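Local coordinates for peptide ABC transporter, peptide-binding protein (Thermus thermophilus, PDB 2D5W), which binds oligopeptides, here caught with a pentapeptide, and probably delivers them to an ABC transporter for uptake across the membrane, at residues P158-G163 and A206-G211; L24-N29 and G115-N120; I36-F41 and Y572-W577. One frame throughout, in Å; residues are numbered along the deposited sequence.

Contact 1 of 3, residues P158-G163 and A206-G211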
ATOM      1  N   PRO A 158     -10.258 -17.955  -6.457  1.00  9.44           N
ATOM      2  CA  PRO A 158     -11.277 -18.922  -6.892  1.00  9.22           C
ATOM      3  C   PRO A 158     -11.103 -19.535  -8.273  1.00  8.79           C
ATOM      4  O   PRO A 158     -11.555 -18.984  -9.279  1.00  9.99           O
ATOM      5  CB  PRO A 158     -12.573 -18.133  -6.760  1.00  9.13           C
ATOM      6  CG  PRO A 158     -12.141 -16.740  -7.122  1.00  9.96           C
ATOM      7  CD  PRO A 158     -10.805 -16.585  -6.418  1.00 10.09           C
ATOM      8  N   LYS A 159     -10.476 -20.705  -8.305  1.00  9.68           N
ATOM      9  CA  LYS A 159     -10.218 -21.400  -9.552  1.00 10.87           C
ATOM     10  C   LYS A 159     -11.476 -21.761 -10.335  1.00  9.67           C
ATOM     11  O   LYS A 159     -11.500 -21.618 -11.556  1.00 10.36           O
ATOM     12  CB  LYS A 159      -9.408 -22.670  -9.287  1.00 12.07           C
ATOM     13  CG  LYS A 159      -9.078 -23.464 -10.542  1.00 15.09           C
ATOM     14  CD  LYS A 159      -8.418 -24.788 -10.196  1.00 18.87           C
ATOM     15  CE  LYS A 159      -8.217 -25.648 -11.433  1.00 21.23           C
ATOM     16  NZ  LYS A 159      -7.585 -26.951 -11.091  1.00 22.63           N
ATOM     17  N   HIS A 160     -12.517 -22.229  -9.648  1.00 10.16           N
ATOM     18  CA  HIS A 160     -13.731 -22.617 -10.358  1.00 10.56           C
ATOM     19  C   HIS A 160     -14.395 -21.441 -11.061  1.00 10.28           C
ATOM     20  O   HIS A 160     -15.167 -21.628 -11.997  1.00 11.99           O
ATOM     21  CB  HIS A 160     -14.731 -23.321  -9.419  1.00 11.29           C
ATOM     22  CG  HIS A 160     -15.360 -22.431  -8.390  1.00 10.99           C
ATOM     23  ND1 HIS A 160     -14.677 -21.959  -7.289  1.00 11.73           N
ATOM     24  CD2 HIS A 160     -16.628 -21.968  -8.270  1.00 11.68           C
ATOM     25  CE1 HIS A 160     -15.497 -21.248  -6.535  1.00 10.58           C
ATOM     26  NE2 HIS A 160     -16.687 -21.238  -7.108  1.00 11.52           N
ATOM     27  N   ILE A 161     -14.072 -20.228 -10.627  1.00  9.78           N
ATOM     28  CA  ILE A 161     -14.638 -19.022 -11.223  1.00 10.75           C
ATOM     29  C   ILE A 161     -13.740 -18.420 -12.301  1.00  9.58           C
ATOM     30  O   ILE A 161     -14.198 -18.112 -13.402  1.00 10.17           O
ATOM     31  CB  ILE A 161     -14.884 -17.932 -10.146  1.00 10.27           C
ATOM     32  CG1 ILE A 161     -15.937 -18.409  -9.142  1.00 11.93           C
ATOM     33  CG2 ILE A 161     -15.289 -16.614 -10.808  1.00 10.80           C
ATOM     34  CD1 ILE A 161     -17.305 -18.694  -9.745  1.00 11.44           C
ATOM     35  N   MET A 162     -12.459 -18.266 -11.985  1.00  9.90           N
ATOM     36  CA  MET A 162     -11.511 -17.638 -12.900  1.00 10.01           C
ATOM     37  C   MET A 162     -10.665 -18.570 -13.760  1.00 10.93           C
ATOM     38  O   MET A 162     -10.080 -18.135 -14.750  1.00 10.11           O
ATOM     39  CB  MET A 162     -10.577 -16.725 -12.099  1.00 10.14           C
ATOM     40  CG  MET A 162     -11.299 -15.714 -11.214  1.00 10.01           C
ATOM     41  SD  MET A 162     -10.170 -14.765 -10.169  1.00 11.07           S
ATOM     42  CE  MET A 162      -9.641 -13.494 -11.317  1.00 14.09           C
ATOM     43  N   GLY A 163     -10.603 -19.840 -13.370  1.00 10.55           N
ATOM     44  CA  GLY A 163      -9.799 -20.823 -14.085  1.00 11.43           C
ATOM     45  C   GLY A 163     -10.082 -21.001 -15.565  1.00 12.00           C
ATOM     46  O   GLY A 163      -9.151 -20.999 -16.373  1.00 12.09           O
ATOM     47  N   ALA A 206     -19.674 -11.625 -11.153  1.00 10.08           N
ATOM     48  CA  ALA A 206     -18.435 -12.165 -11.707  1.00  9.90           C
ATOM     49  C   ALA A 206     -17.525 -12.864 -10.702  1.00 10.14           C
ATOM     50  O   ALA A 206     -16.767 -13.758 -11.074  1.00 10.36           O
ATOM     51  CB  ALA A 206     -17.656 -11.058 -12.411  1.00 12.46           C
ATOM     52  N   MET A 207     -17.583 -12.461  -9.437  1.00  9.48           N
ATOM     53  CA  MET A 207     -16.724 -13.062  -8.423  1.00  9.19           C
ATOM     54  C   MET A 207     -17.476 -13.703  -7.265  1.00  8.92           C
ATOM     55  O   MET A 207     -18.685 -13.514  -7.104  1.00  9.34           O
ATOM     56  CB  MET A 207     -15.769 -12.003  -7.855  1.00 10.10           C
ATOM     57  CG  MET A 207     -14.585 -11.663  -8.747  1.00  9.44           C
ATOM     58  SD  MET A 207     -13.442 -13.058  -8.943  1.00 10.85           S
ATOM     59  CE  MET A 207     -12.558 -12.999  -7.364  1.00 11.90           C
ATOM     60  N   VAL A 208     -16.737 -14.489  -6.483  1.00  8.73           N
ATOM     61  CA  VAL A 208     -17.259 -15.104  -5.270  1.00  9.09           C
ATOM     62  C   VAL A 208     -16.308 -14.649  -4.168  1.00  8.52           C
ATOM     63  O   VAL A 208     -15.183 -14.216  -4.454  1.00  9.81           O
ATOM     64  CB  VAL A 208     -17.347 -16.643  -5.345  1.00  9.40           C
ATOM     65  CG1 VAL A 208     -18.402 -17.038  -6.379  1.00 10.41           C
ATOM     66  CG2 VAL A 208     -15.998 -17.243  -5.666  1.00 11.53           C
ATOM     67  N   TYR A 209     -16.752 -14.771  -2.922  1.00  9.14           N
ATOM     68  CA  TYR A 209     -16.021 -14.243  -1.781  1.00  8.80           C
ATOM     69  C   TYR A 209     -15.741 -15.237  -0.666  1.00  8.40           C
ATOM     70  O   TYR A 209     -16.561 -16.101  -0.381  1.00  9.33           O
ATOM     71  CB  TYR A 209     -16.832 -13.049  -1.274  1.00  8.87           C
ATOM     72  CG  TYR A 209     -17.135 -12.088  -2.408  1.00  8.12           C
ATOM     73  CD1 TYR A 209     -16.193 -11.141  -2.801  1.00  8.10           C
ATOM     74  CD2 TYR A 209     -18.302 -12.206  -3.173  1.00  8.39           C
ATOM     75  CE1 TYR A 209     -16.386 -10.345  -3.917  1.00  9.03           C
ATOM     76  CE2 TYR A 209     -18.504 -11.408  -4.306  1.00  8.75           C
ATOM     77  CZ  TYR A 209     -17.534 -10.480  -4.669  1.00  7.93           C
ATOM     78  OH  TYR A 209     -17.685  -9.692  -5.787  1.00  9.11           O
ATOM     79  N   SER A 210     -14.586 -15.094  -0.023  1.00  8.67           N
ATOM     80  CA  SER A 210     -14.179 -16.004   1.046  1.00  8.83           C
ATOM     81  C   SER A 210     -14.185 -15.384   2.437  1.00  8.63           C
ATOM     82  O   SER A 210     -13.938 -16.077   3.423  1.00  9.91           O
ATOM     83  CB  SER A 210     -12.772 -16.510   0.765  1.00  9.11           C
ATOM     84  OG  SER A 210     -11.877 -15.409   0.740  1.00 10.03           O
ATOM     85  N   GLY A 211     -14.443 -14.082   2.512  1.00  8.78           N
ATOM     86  CA  GLY A 211     -14.437 -13.398   3.792  1.00  9.41           C
ATOM     87  C   GLY A 211     -15.756 -13.421   4.535  1.00  9.37           C
ATOM     88  O   GLY A 211     -16.708 -14.060   4.098  1.00  9.37           O
TER
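V208 shows how a loop can be docked on the first turn of a helix by one branched side chain. Its CG2 methyl lies 3.7 Å from P158 CB and also packs against I161 CG1, while its CG1 reaches both CG1 and CD1 of I161. Beside it M207 supplies the second half of the tight zone. Bent at both chi2 and chi3, its chain curls, bringing CE to 3.8 Å from P158 CG and setting the sulfur SD 3.9 Å from M162 SD. The two methionine chains run past each other at a slant, sulfur beside sulfur, and every side chain in this part is buried except I161. The closest approach across the contact is I161 CG2 to A206 O, at 3.2 Å, where a methyl group is set against a backbone carbonyl. I161 CG2 takes that place because it is anti to the backbone N, with CG1 beside that N (chi1 -64°) and turned to V208.

Packing slackens at H160, whose CE1 comes no nearer than 4.1 Å to V208 CG2; I161 and A206 are partly exposed too, although they pack closely. The H160 ring has other partners: I161 CG1 lies over one face, toward the rim, NE2 is hydrogen-bonded to D95, and W93 meets the ring at an inclined angle. P158, at the N-cap position, has its carbonyl oxygen gripped by both I161 N and M162 N, which fixes the turn that offers these side chains.

The contact joins the start of helix 159-173 to the connection between helix 199-203 and strand 213-219; M162 also packs on F106 of helix 101-112, and M207 on L202 of helix 199-203.

Contact 2 of 3, residues L24-N29 and G115-N120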
ATOM      1  N   LEU A  24      -3.728 -10.101  -7.621  1.00 10.08           N
ATOM      2  CA  LEU A  24      -2.283  -9.931  -7.491  1.00  9.95           C
ATOM      3  C   LEU A  24      -1.998  -8.433  -7.350  1.00 10.33           C
ATOM      4  O   LEU A  24      -0.848  -8.015  -7.232  1.00 11.29           O
ATOM      5  CB  LEU A  24      -1.540 -10.506  -8.699  1.00 10.46           C
ATOM      6  CG  LEU A  24      -1.555 -12.036  -8.814  1.00 10.40           C
ATOM      7  CD1 LEU A  24      -0.746 -12.457 -10.031  1.00 11.50           C
ATOM      8  CD2 LEU A  24      -0.988 -12.670  -7.549  1.00 12.35           C
ATOM      9  N   ARG A  25      -3.061  -7.631  -7.363  1.00  9.57           N
ATOM     10  CA  ARG A  25      -2.969  -6.182  -7.196  1.00 10.80           C
ATOM     11  C   ARG A  25      -2.110  -5.495  -8.246  1.00 10.41           C
ATOM     12  O   ARG A  25      -1.477  -4.470  -7.967  1.00 10.93           O
ATOM     13  CB  ARG A  25      -2.440  -5.862  -5.793  1.00 12.66           C
ATOM     14  CG  ARG A  25      -3.268  -6.517  -4.694  1.00 15.74           C
ATOM     15  CD  ARG A  25      -2.649  -6.352  -3.318  1.00 20.35           C
ATOM     16  NE  ARG A  25      -3.478  -6.975  -2.291  1.00 25.61           N
ATOM     17  CZ  ARG A  25      -3.183  -6.995  -0.994  1.00 28.59           C
ATOM     18  NH1 ARG A  25      -2.068  -6.426  -0.555  1.00 30.71           N
ATOM     19  NH2 ARG A  25      -4.006  -7.581  -0.135  1.00 30.60           N
ATOM     20  N   VAL A  26      -2.111  -6.036  -9.461  1.00  9.57           N
ATOM     21  CA  VAL A  26      -1.305  -5.460 -10.529  1.00 10.21           C
ATOM     22  C   VAL A  26      -1.947  -4.233 -11.170  1.00 10.10           C
ATOM     23  O   VAL A  26      -1.238  -3.379 -11.700  1.00 10.12           O
ATOM     24  CB  VAL A  26      -0.980  -6.504 -11.625  1.00 11.18           C
ATOM     25  CG1 VAL A  26      -0.341  -7.734 -10.991  1.00 12.53           C
ATOM     26  CG2 VAL A  26      -2.234  -6.879 -12.389  1.00 12.55           C
ATOM     27  N   ILE A  27      -3.277  -4.139 -11.127  1.00  9.46           N
ATOM     28  CA  ILE A  27      -3.967  -2.979 -11.692  1.00  9.65           C
ATOM     29  C   ILE A  27      -4.043  -1.890 -10.626  1.00  9.30           C
ATOM     30  O   ILE A  27      -3.785  -0.717 -10.903  1.00  9.45           O
ATOM     31  CB  ILE A  27      -5.386  -3.335 -12.172  1.00  9.87           C
ATOM     32  CG1 ILE A  27      -5.297  -4.377 -13.292  1.00 12.58           C
ATOM     33  CG2 ILE A  27      -6.102  -2.079 -12.662  1.00 10.46           C
ATOM     34  CD1 ILE A  27      -6.625  -4.770 -13.893  1.00 15.17           C
ATOM     35  N   SER A  28      -4.407  -2.279  -9.408  1.00  9.30           N
ATOM     36  CA  SER A  28      -4.471  -1.340  -8.298  1.00 10.22           C
ATOM     37  C   SER A  28      -3.983  -1.973  -7.012  1.00  9.63           C
ATOM     38  O   SER A  28      -4.392  -3.081  -6.650  1.00 10.34           O
ATOM     39  CB  SER A  28      -5.889  -0.832  -8.056  1.00  9.75           C
ATOM     40  OG  SER A  28      -5.913  -0.088  -6.845  1.00 11.61           O
ATOM     41  N   ASN A  29      -3.106  -1.257  -6.324  1.00 10.03           N
ATOM     42  CA  ASN A  29      -2.589  -1.710  -5.049  1.00 10.49           C
ATOM     43  C   ASN A  29      -2.955  -0.655  -3.998  1.00  9.89           C
ATOM     44  O   ASN A  29      -2.282  -0.505  -2.984  1.00 12.23           O
ATOM     45  CB  ASN A  29      -1.075  -1.909  -5.126  1.00 13.53           C
ATOM     46  CG  ASN A  29      -0.520  -2.558  -3.885  1.00 14.05           C
ATOM     47  OD1 ASN A  29      -1.147  -3.443  -3.306  1.00 16.01           O
ATOM     48  ND2 ASN A  29       0.668  -2.132  -3.474  1.00 16.70           N
ATOM     49  N   GLY A 115       5.958 -12.652 -17.538  1.00 13.61           N
ATOM     50  CA  GLY A 115       5.473 -11.361 -17.983  1.00 12.40           C
ATOM     51  C   GLY A 115       4.314 -10.798 -17.180  1.00 10.55           C
ATOM     52  O   GLY A 115       3.808  -9.731 -17.513  1.00 11.29           O
ATOM     53  N   MET A 116       3.870 -11.513 -16.147  1.00 10.36           N
ATOM     54  CA  MET A 116       2.784 -11.025 -15.299  1.00 10.38           C
ATOM     55  C   MET A 116       3.351  -9.775 -14.616  1.00  9.91           C
ATOM     56  O   MET A 116       4.439  -9.823 -14.046  1.00 10.43           O
ATOM     57  CB  MET A 116       2.424 -12.089 -14.259  1.00  9.70           C
ATOM     58  CG  MET A 116       1.254 -11.744 -13.340  1.00  9.90           C
ATOM     59  SD  MET A 116      -0.327 -11.515 -14.183  1.00 10.18           S
ATOM     60  CE  MET A 116      -0.537 -13.115 -14.975  1.00 11.85           C
ATOM     61  N   PRO A 117       2.628  -8.640 -14.669  1.00  9.83           N
ATOM     62  CA  PRO A 117       3.125  -7.409 -14.041  1.00  9.59           C
ATOM     63  C   PRO A 117       3.028  -7.385 -12.518  1.00  8.72           C
ATOM     64  O   PRO A 117       2.405  -6.493 -11.940  1.00  9.70           O
ATOM     65  CB  PRO A 117       2.273  -6.325 -14.701  1.00  9.81           C
ATOM     66  CG  PRO A 117       0.958  -7.015 -14.879  1.00  9.89           C
ATOM     67  CD  PRO A 117       1.357  -8.393 -15.380  1.00 10.15           C
ATOM     68  N   VAL A 118       3.668  -8.352 -11.869  1.00  8.79           N
ATOM     69  CA  VAL A 118       3.631  -8.441 -10.417  1.00  9.41           C
ATOM     70  C   VAL A 118       4.372  -7.304  -9.716  1.00  9.22           C
ATOM     71  O   VAL A 118       5.353  -6.758 -10.231  1.00  9.62           O
ATOM     72  CB  VAL A 118       4.203  -9.798  -9.924  1.00  9.17           C
ATOM     73  CG1 VAL A 118       3.348 -10.949 -10.459  1.00 10.01           C
ATOM     74  CG2 VAL A 118       5.656  -9.957 -10.376  1.00 10.17           C
ATOM     75  N   LEU A 119       3.886  -6.962  -8.528  1.00  9.79           N
ATOM     76  CA  LEU A 119       4.469  -5.908  -7.703  1.00 10.18           C
ATOM     77  C   LEU A 119       5.800  -6.329  -7.103  1.00 10.09           C
ATOM     78  O   LEU A 119       6.692  -5.504  -6.917  1.00 10.21           O
ATOM     79  CB  LEU A 119       3.522  -5.561  -6.556  1.00 11.70           C
ATOM     80  CG  LEU A 119       2.160  -4.961  -6.891  1.00 12.59           C
ATOM     81  CD1 LEU A 119       1.244  -5.051  -5.675  1.00 14.81           C
ATOM     82  CD2 LEU A 119       2.341  -3.518  -7.332  1.00 14.63           C
ATOM     83  N   ASN A 120       5.921  -7.611  -6.780  1.00 11.05           N
ATOM     84  CA  ASN A 120       7.142  -8.129  -6.174  1.00 12.84           C
ATOM     85  C   ASN A 120       7.679  -9.336  -6.924  1.00 11.32           C
ATOM     86  O   ASN A 120       7.413 -10.485  -6.560  1.00 11.65           O
ATOM     87  CB  ASN A 120       6.902  -8.488  -4.701  1.00 17.64           C
ATOM     88  CG  ASN A 120       5.525  -9.068  -4.454  1.00 22.85           C
ATOM     89  OD1 ASN A 120       4.515  -8.376  -4.589  1.00 28.39           O
ATOM     90  ND2 ASN A 120       5.475 -10.345  -4.087  1.00 27.60           N
TER
HETATM   91  O   HOH W   1       1.751  -8.632  -7.731  1.00 12.18           O
HETATM   92  O   HOH W   2       1.903  -4.003 -10.726  1.00 14.47           O
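V26 and V118 are the residues whose CA atoms lie nearest, 5.8 Å apart, across two irregular loops joined by packing and by water instead of by direct hydrogen bonds. V26 is pressed against P117: its CG1 methyl lies 3.2 Å from P117 O, and its CB meets the ring carbon P117 CG at 3.8 Å, so one small side chain touches both the carbonyl and the ring of the proline. Next to it L24 CD1 reaches M116 CG at 3.9 Å, the two chains crossing nearly at right angles. M116 bends at chi2 and chi3, and its side chain also packs on Y189 and F193 of helix 182-194.

P117 is the centre of an inverse gamma turn, closed by V118 N to M116 O at 2.7 Å. The turn illustrates how a tight reversal can display a carbonyl, P117 O, and a proline ring to the same neighbour; M116 O accepts a further hydrogen bond from Q499 NE2.

Beyond the turn L119 points into the 24-29 loop. Its CD1 methyl stands over the flat face of the N29 amide, 3.5 Å from N29 CG, and also rests against R25 O and R25 CB. With CG anti to the backbone N (chi1 -172°) the N29 amide is carried out to L119, and chi2 turns its face to the methyl. Close by, a water donates to L24 O at 2.7 Å and accepts from L119 N at 2.8 Å, satisfying two backbone groups that do not meet directly. A second water lies within bonding distance of P117 O and, more weakly, of V26 O, with too few protons for all the acceptors around it. R25, N29 and L119 also face the bound peptide: N29 packs on its backbone, L119 on an apolar side chain of it, and R25 on a basic one.

Contact 3 of 3, residues I36-F41 and Y572-W577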
ATOM      1  N   ILE A  36     -10.815  -2.747   2.152  1.00  7.47           N
ATOM      2  CA  ILE A  36     -12.150  -3.230   1.843  1.00  8.89           C
ATOM      3  C   ILE A  36     -12.137  -4.730   1.587  1.00  7.76           C
ATOM      4  O   ILE A  36     -13.029  -5.457   2.030  1.00  9.50           O
ATOM      5  CB  ILE A  36     -12.720  -2.503   0.607  1.00  8.22           C
ATOM      6  CG1 ILE A  36     -13.015  -1.049   0.968  1.00  9.29           C
ATOM      7  CG2 ILE A  36     -13.984  -3.201   0.106  1.00  9.45           C
ATOM      8  CD1 ILE A  36     -13.434  -0.197  -0.203  1.00 10.17           C
ATOM      9  N   GLU A  37     -11.113  -5.203   0.889  1.00  8.30           N
ATOM     10  CA  GLU A  37     -11.050  -6.619   0.580  1.00  9.06           C
ATOM     11  C   GLU A  37     -10.891  -7.535   1.783  1.00  9.51           C
ATOM     12  O   GLU A  37     -11.136  -8.732   1.673  1.00 10.11           O
ATOM     13  CB  GLU A  37      -9.977  -6.875  -0.476  1.00 10.15           C
ATOM     14  CG  GLU A  37     -10.442  -6.381  -1.840  1.00 11.36           C
ATOM     15  CD  GLU A  37      -9.475  -6.670  -2.956  1.00 12.64           C
ATOM     16  OE1 GLU A  37      -9.819  -6.366  -4.120  1.00 12.38           O
ATOM     17  OE2 GLU A  37      -8.376  -7.192  -2.677  1.00 19.19           O
ATOM     18  N   GLN A  38     -10.499  -6.995   2.935  1.00  9.27           N
ATOM     19  CA  GLN A  38     -10.398  -7.840   4.123  1.00 10.02           C
ATOM     20  C   GLN A  38     -11.796  -8.350   4.463  1.00  9.46           C
ATOM     21  O   GLN A  38     -11.959  -9.471   4.948  1.00 12.07           O
ATOM     22  CB  GLN A  38      -9.883  -7.059   5.322  1.00  9.64           C
ATOM     23  CG  GLN A  38      -8.470  -6.565   5.226  1.00  9.53           C
ATOM     24  CD  GLN A  38      -8.132  -5.750   6.445  1.00 10.34           C
ATOM     25  OE1 GLN A  38      -7.356  -6.174   7.301  1.00 12.63           O
ATOM     26  NE2 GLN A  38      -8.747  -4.582   6.551  1.00 11.34           N
ATOM     27  N   TYR A  39     -12.803  -7.517   4.220  1.00  8.99           N
ATOM     28  CA  TYR A  39     -14.179  -7.896   4.505  1.00  9.15           C
ATOM     29  C   TYR A  39     -14.676  -8.977   3.551  1.00  8.74           C
ATOM     30  O   TYR A  39     -15.495  -9.819   3.924  1.00 10.18           O
ATOM     31  CB  TYR A  39     -15.108  -6.678   4.394  1.00  9.16           C
ATOM     32  CG  TYR A  39     -14.903  -5.641   5.474  1.00  9.18           C
ATOM     33  CD1 TYR A  39     -13.845  -4.732   5.413  1.00  9.77           C
ATOM     34  CD2 TYR A  39     -15.742  -5.601   6.587  1.00  9.31           C
ATOM     35  CE1 TYR A  39     -13.627  -3.811   6.443  1.00 10.00           C
ATOM     36  CE2 TYR A  39     -15.535  -4.689   7.618  1.00  9.58           C
ATOM     37  CZ  TYR A  39     -14.476  -3.800   7.542  1.00  9.44           C
ATOM     38  OH  TYR A  39     -14.268  -2.920   8.580  1.00 10.24           O
ATOM     39  N   LEU A  40     -14.149  -8.952   2.330  1.00  8.96           N
ATOM     40  CA  LEU A  40     -14.558  -9.862   1.263  1.00  8.86           C
ATOM     41  C   LEU A  40     -13.728 -11.124   1.064  1.00  9.22           C
ATOM     42  O   LEU A  40     -14.226 -12.116   0.522  1.00  9.45           O
ATOM     43  CB  LEU A  40     -14.578  -9.090  -0.058  1.00  8.92           C
ATOM     44  CG  LEU A  40     -15.509  -7.881  -0.146  1.00  9.54           C
ATOM     45  CD1 LEU A  40     -15.200  -7.086  -1.403  1.00 10.86           C
ATOM     46  CD2 LEU A  40     -16.960  -8.346  -0.138  1.00  9.81           C
ATOM     47  N   PHE A  41     -12.468 -11.081   1.483  1.00  8.64           N
ATOM     48  CA  PHE A  41     -11.559 -12.208   1.316  1.00  9.44           C
ATOM     49  C   PHE A  41     -10.744 -12.409   2.582  1.00 10.28           C
ATOM     50  O   PHE A  41     -10.076 -11.489   3.051  1.00 12.96           O
ATOM     51  CB  PHE A  41     -10.628 -11.945   0.129  1.00  9.66           C
ATOM     52  CG  PHE A  41     -11.344 -11.866  -1.190  1.00  8.60           C
ATOM     53  CD1 PHE A  41     -11.687 -13.027  -1.878  1.00  9.80           C
ATOM     54  CD2 PHE A  41     -11.731 -10.640  -1.715  1.00  9.55           C
ATOM     55  CE1 PHE A  41     -12.411 -12.969  -3.070  1.00  9.46           C
ATOM     56  CE2 PHE A  41     -12.457 -10.572  -2.905  1.00  9.36           C
ATOM     57  CZ  PHE A  41     -12.798 -11.741  -3.583  1.00  8.81           C
ATOM     58  N   TYR A 572      -0.962  -4.225   7.267  1.00 11.62           N
ATOM     59  CA  TYR A 572      -0.718  -2.827   6.925  1.00 11.76           C
ATOM     60  C   TYR A 572      -1.184  -1.788   7.931  1.00 12.51           C
ATOM     61  O   TYR A 572      -1.071  -0.587   7.683  1.00 14.50           O
ATOM     62  CB  TYR A 572      -1.338  -2.528   5.564  1.00 12.06           C
ATOM     63  CG  TYR A 572      -0.670  -3.268   4.434  1.00 14.19           C
ATOM     64  CD1 TYR A 572       0.552  -2.836   3.919  1.00 14.37           C
ATOM     65  CD2 TYR A 572      -1.258  -4.401   3.874  1.00 17.32           C
ATOM     66  CE1 TYR A 572       1.172  -3.514   2.873  1.00 16.93           C
ATOM     67  CE2 TYR A 572      -0.647  -5.086   2.828  1.00 19.16           C
ATOM     68  CZ  TYR A 572       0.566  -4.635   2.333  1.00 18.51           C
ATOM     69  OH  TYR A 572       1.169  -5.307   1.293  1.00 21.75           O
ATOM     70  N   GLY A 573      -1.732  -2.234   9.050  1.00 12.31           N
ATOM     71  CA  GLY A 573      -2.155  -1.288  10.059  1.00 14.84           C
ATOM     72  C   GLY A 573      -3.459  -0.584   9.779  1.00 16.61           C
ATOM     73  O   GLY A 573      -3.510   0.642   9.667  1.00 20.15           O
ATOM     74  N   TYR A 574      -4.516  -1.363   9.634  1.00 14.87           N
ATOM     75  CA  TYR A 574      -5.829  -0.792   9.425  1.00 14.90           C
ATOM     76  C   TYR A 574      -6.877  -1.671  10.078  1.00 12.72           C
ATOM     77  O   TYR A 574      -6.584  -2.780  10.532  1.00 11.69           O
ATOM     78  CB  TYR A 574      -6.116  -0.567   7.929  1.00 15.06           C
ATOM     79  CG  TYR A 574      -5.749  -1.678   6.968  1.00 15.04           C
ATOM     80  CD1 TYR A 574      -5.528  -1.390   5.622  1.00 13.71           C
ATOM     81  CD2 TYR A 574      -5.655  -3.007   7.380  1.00 15.24           C
ATOM     82  CE1 TYR A 574      -5.225  -2.392   4.707  1.00 14.83           C
ATOM     83  CE2 TYR A 574      -5.351  -4.019   6.469  1.00 15.70           C
ATOM     84  CZ  TYR A 574      -5.139  -3.701   5.135  1.00 15.45           C
ATOM     85  OH  TYR A 574      -4.844  -4.691   4.225  1.00 18.91           O
ATOM     86  N   PRO A 575      -8.106  -1.162  10.192  1.00 11.08           N
ATOM     87  CA  PRO A 575      -9.193  -1.923  10.803  1.00 11.28           C
ATOM     88  C   PRO A 575      -9.754  -2.920   9.804  1.00 10.77           C
ATOM     89  O   PRO A 575      -9.408  -2.879   8.623  1.00 11.93           O
ATOM     90  CB  PRO A 575     -10.200  -0.840  11.161  1.00 13.05           C
ATOM     91  CG  PRO A 575     -10.035   0.130  10.040  1.00 16.13           C
ATOM     92  CD  PRO A 575      -8.537   0.211   9.868  1.00 12.36           C
ATOM     93  N   GLY A 576     -10.601  -3.827  10.282  1.00 10.94           N
ATOM     94  CA  GLY A 576     -11.225  -4.792   9.397  1.00 10.49           C
ATOM     95  C   GLY A 576     -10.546  -6.139   9.233  1.00 10.68           C
ATOM     96  O   GLY A 576     -11.002  -6.962   8.440  1.00 11.55           O
ATOM     97  N   TRP A 577      -9.469  -6.368   9.979  1.00 10.17           N
ATOM     98  CA  TRP A 577      -8.724  -7.624   9.915  1.00 10.98           C
ATOM     99  C   TRP A 577      -9.424  -8.722  10.723  1.00 11.00           C
ATOM    100  O   TRP A 577      -9.025  -9.888  10.690  1.00 11.54           O
ATOM    101  CB  TRP A 577      -7.310  -7.400  10.461  1.00 10.94           C
ATOM    102  CG  TRP A 577      -7.331  -6.753  11.807  1.00 10.26           C
ATOM    103  CD1 TRP A 577      -7.407  -5.416  12.078  1.00 10.79           C
ATOM    104  CD2 TRP A 577      -7.410  -7.421  13.069  1.00 10.54           C
ATOM    105  NE1 TRP A 577      -7.537  -5.212  13.431  1.00 10.98           N
ATOM    106  CE2 TRP A 577      -7.543  -6.428  14.063  1.00 10.56           C
ATOM    107  CE3 TRP A 577      -7.389  -8.767  13.457  1.00 11.22           C
ATOM    108  CZ2 TRP A 577      -7.655  -6.741  15.423  1.00 12.78           C
ATOM    109  CZ3 TRP A 577      -7.501  -9.076  14.806  1.00 13.83           C
ATOM    110  CH2 TRP A 577      -7.632  -8.066  15.771  1.00 13.03           C
TER
HETATM  111  O   HOH W   3     -11.706  -9.590   8.374  1.00 16.15           O
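Q38 reaches across to P575 and Y574 because its CG lies beside the backbone N and the chain then runs straight (chi2 177°), carrying the amide out toward the 572-577 loop. Y574, with CG in the crowded position between its backbone N and carbonyl carbon, brings its ring up from the opposite direction. Q38 NE2 lies over one face of that ring and donates to P575 O at 2.8 Å in a somewhat bent bond (N-H...O 145°). NE2 also donates to E35 O, one turn back along the helix, and these two bonds fix which way round the amide sits. Its OE1 comes to 3.1 Å from Y574 CE2 and 3.3 Å from W577 CA, amide and ring planes being inclined at 45°.

Close packing continues at G576. The stem of Q38 lies against its carbonyl, CB to G576 O 3.3 Å, while Y39 OH is 3.7 Å from G576 CA. A water close to G576 O makes at most a weak bond to Q38 O.

Helix 31-40 thus backs a loop of the peptide site: Y572 hydrogen-bonds the peptide backbone and forms a cation-pi contact with a basic peptide side chain, on which Y574 also packs, as befits the ligand cleft of a solute-binding protein.

From the N terminus the chain passes 24-29 and 36-41 in quick succession, each awaiting a later partner. Contact 2 closes first, when 115-120, after helix 101-112, returns to 24-29. Contact 1 follows in series: 158-163, opening helix 159-173, is met by 206-211 just before strand 213-219. Contact 3 closes last, when 572-577, near the C terminus of the chain, comes back to helix 31-40; its long loop encloses contact 1 and crosses contact 2. The centres lie 18 to 19 Å apart. Contacts 1 and 3 touch through G211 N and L40 O, a probable hydrogen bond 2.8 Å long, while contacts 2 and 3 both reach the bound peptide.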